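Local coordinates for protein trans-2-enoyl-CoA reductase [NADH] (Treponema denticola ATCC 35405, PDB 4GGO) that catalyses the NADH-dependent reduction of the carbon-carbon double bond of trans-2-enoyl-CoA substrates such as crotonyl-CoA, serving bacterial fatty acid synthesis, at residues A[241-246]-A[286-291]. Sequence-based numbering, arbitrary orientation.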
loop_
_atom_site.group_PDB
_atom_site.type_symbol
_atom_site.label_atom_id
_atom_site.label_comp_id
_atom_site.label_asym_id
_atom_site.label_seq_id
_atom_site.Cartn_x
_atom_site.Cartn_y
_atom_site.Cartn_z
ATOM N N GLN A 241 7.239 -16.646 -8.007
ATOM C CA GLN A 241 7.318 -17.394 -6.754
ATOM C C GLN A 241 8.736 -17.459 -6.191
ATOM O O GLN A 241 8.923 -17.569 -4.980
ATOM C CB GLN A 241 6.763 -18.808 -6.931
ATOM C CG GLN A 241 5.251 -18.871 -7.022
ATOM C CD GLN A 241 4.734 -20.293 -7.091
ATOM O OE1 GLN A 241 3.592 -20.569 -6.722
ATOM N NE2 GLN A 241 5.573 -21.205 -7.569
ATOM N N ALA A 242 9.729 -17.381 -7.070
ATOM C CA ALA A 242 11.130 -17.433 -6.655
ATOM C C ALA A 242 11.488 -16.306 -5.690
ATOM O O ALA A 242 12.501 -16.372 -4.992
ATOM C CB ALA A 242 12.045 -17.402 -7.872
ATOM N N LEU A 243 10.649 -15.275 -5.653
ATOM C CA LEU A 243 10.864 -14.136 -4.768
ATOM C C LEU A 243 9.813 -14.062 -3.665
ATOM O O LEU A 243 10.146 -14.021 -2.482
ATOM C CB LEU A 243 10.857 -12.837 -5.573
ATOM C CG LEU A 243 11.844 -12.784 -6.739
ATOM C CD1 LEU A 243 11.710 -11.478 -7.499
ATOM C CD2 LEU A 243 13.266 -12.969 -6.238
ATOM N N TYR A 244 8.544 -14.049 -4.062
ATOM C CA TYR A 244 7.446 -13.826 -3.123
ATOM C C TYR A 244 7.087 -15.059 -2.299
ATOM O O TYR A 244 6.476 -14.941 -1.237
ATOM C CB TYR A 244 6.211 -13.306 -3.860
ATOM C CG TYR A 244 6.387 -11.923 -4.445
ATOM C CD1 TYR A 244 6.198 -10.790 -3.666
ATOM C CD2 TYR A 244 6.736 -11.750 -5.777
ATOM C CE1 TYR A 244 6.357 -9.525 -4.193
ATOM C CE2 TYR A 244 6.897 -10.489 -6.315
ATOM C CZ TYR A 244 6.705 -9.381 -5.520
ATOM O OH TYR A 244 6.864 -8.123 -6.052
ATOM N N ARG A 245 7.461 -16.236 -2.788
ATOM C CA ARG A 245 7.202 -17.478 -2.066
ATOM C C ARG A 245 8.438 -17.968 -1.321
ATOM O O ARG A 245 8.408 -18.156 -0.105
ATOM C CB ARG A 245 6.739 -18.577 -3.025
ATOM C CG ARG A 245 5.325 -19.076 -2.792
ATOM C CD ARG A 245 4.307 -18.172 -3.464
ATOM N NE ARG A 245 3.081 -18.891 -3.800
ATOM C CZ ARG A 245 2.273 -18.558 -4.803
ATOM N NH1 ARG A 245 2.564 -17.516 -5.570
ATOM N NH2 ARG A 245 1.178 -19.267 -5.042
ATOM N N LYS A 246 9.521 -18.170 -2.064
ATOM C CA LYS A 246 10.713 -18.816 -1.528
ATOM C C LYS A 246 11.911 -17.872 -1.408
ATOM O O LYS A 246 12.995 -18.300 -1.020
ATOM C CB LYS A 246 11.086 -20.031 -2.390
ATOM C CG LYS A 246 9.938 -21.008 -2.636
ATOM C CD LYS A 246 10.388 -22.257 -3.397
ATOM C CE LYS A 246 11.432 -23.049 -2.622
ATOM N NZ LYS A 246 11.860 -24.300 -3.322
ATOM N N ALA A 286 10.194 -1.778 -10.737
ATOM C CA ALA A 286 11.065 -1.673 -11.905
ATOM C C ALA A 286 12.275 -2.608 -11.870
ATOM O O ALA A 286 12.699 -3.118 -12.908
ATOM C CB ALA A 286 11.514 -0.233 -12.097
ATOM N N VAL A 287 12.827 -2.836 -10.684
ATOM C CA VAL A 287 14.036 -3.648 -10.558
ATOM C C VAL A 287 13.739 -5.134 -10.368
ATOM O O VAL A 287 14.649 -5.962 -10.384
ATOM C CB VAL A 287 14.935 -3.159 -9.405
ATOM C CG1 VAL A 287 15.418 -1.742 -9.675
ATOM C CG2 VAL A 287 14.193 -3.235 -8.081
ATOM N N ILE A 288 12.466 -5.471 -10.191
ATOM C CA ILE A 288 12.071 -6.862 -10.009
ATOM C C ILE A 288 11.817 -7.532 -11.353
ATOM O O ILE A 288 11.029 -7.033 -12.155
ATOM C CB ILE A 288 10.798 -6.981 -9.158
ATOM C CG1 ILE A 288 10.952 -6.219 -7.842
ATOM C CG2 ILE A 288 10.480 -8.438 -8.887
ATOM C CD1 ILE A 288 9.696 -6.225 -6.988
ATOM N N PRO A 289 12.488 -8.667 -11.607
ATOM C CA PRO A 289 12.272 -9.414 -12.851
ATOM C C PRO A 289 10.830 -9.900 -12.964
ATOM O O PRO A 289 10.231 -10.242 -11.946
ATOM C CB PRO A 289 13.225 -10.606 -12.714
ATOM C CG PRO A 289 14.263 -10.155 -11.736
ATOM C CD PRO A 289 13.536 -9.274 -10.770
ATOM N N VAL A 290 10.300 -9.900 -14.187
ATOM C CA VAL A 290 8.941 -10.363 -14.501
ATOM C C VAL A 290 7.826 -9.386 -14.104
ATOM O O VAL A 290 6.912 -9.137 -14.892
ATOM C CB VAL A 290 8.645 -11.785 -13.950
ATOM C CG1 VAL A 290 7.247 -12.238 -14.352
ATOM C CG2 VAL A 290 9.691 -12.776 -14.444
ATOM N N ILE A 291 7.917 -8.826 -12.900
ATOM C CA ILE A 291 6.848 -7.989 -12.336
ATOM C C ILE A 291 6.246 -6.899 -13.248
ATOM O O ILE A 291 5.024 -6.827 -13.381
ATOM C CB ILE A 291 7.242 -7.402 -10.950
ATOM C CG1 ILE A 291 7.094 -8.469 -9.867
ATOM C CG2 ILE A 291 6.382 -6.196 -10.602
ATOM C CD1 ILE A 291 5.687 -9.012 -9.732
#
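Leu243 and Tyr244, on the short helix 241-244, make a buried apolar contact with Ile288, Pro289 and Ile291, where the loop after strand 270-276 runs into helix 291-305. The patch is small, 168 Å² buried with both segments summed, and made of side-chain packing without a polar bond between the segments. Leu243 reaches across with one methyl: its CD1 lies 3.6 Å from Ile288 CG2, the two side chains running antiparallel alongside one another, and the same methyl brushes Pro289 CD at 4.3 Å. Tyr244, inferred to be the proton donor of the reaction, touches with the outer end of its ring. With chi1 at -67°, CG turned away from the carbonyl carbon, the ring is carried out towards the two isoleucines. Ile288 CD1 packs 3.5 Å from Tyr244 OH, and Ile291 CG1 lies 3.8 Å from that oxygen. Ile291 CD1 meets Tyr244 CE2 obliquely at 3.9 Å, so aliphatic carbon flanks part of the phenol end. The ring also packs edge-to-face with that of Tyr234, a substrate-binding residue, placing the contact at the active site. Val290 occupies the N-cap position of helix 291-305, while Phe173 of strand 173-178 touches both Leu243 and Pro289, bridging the two segments.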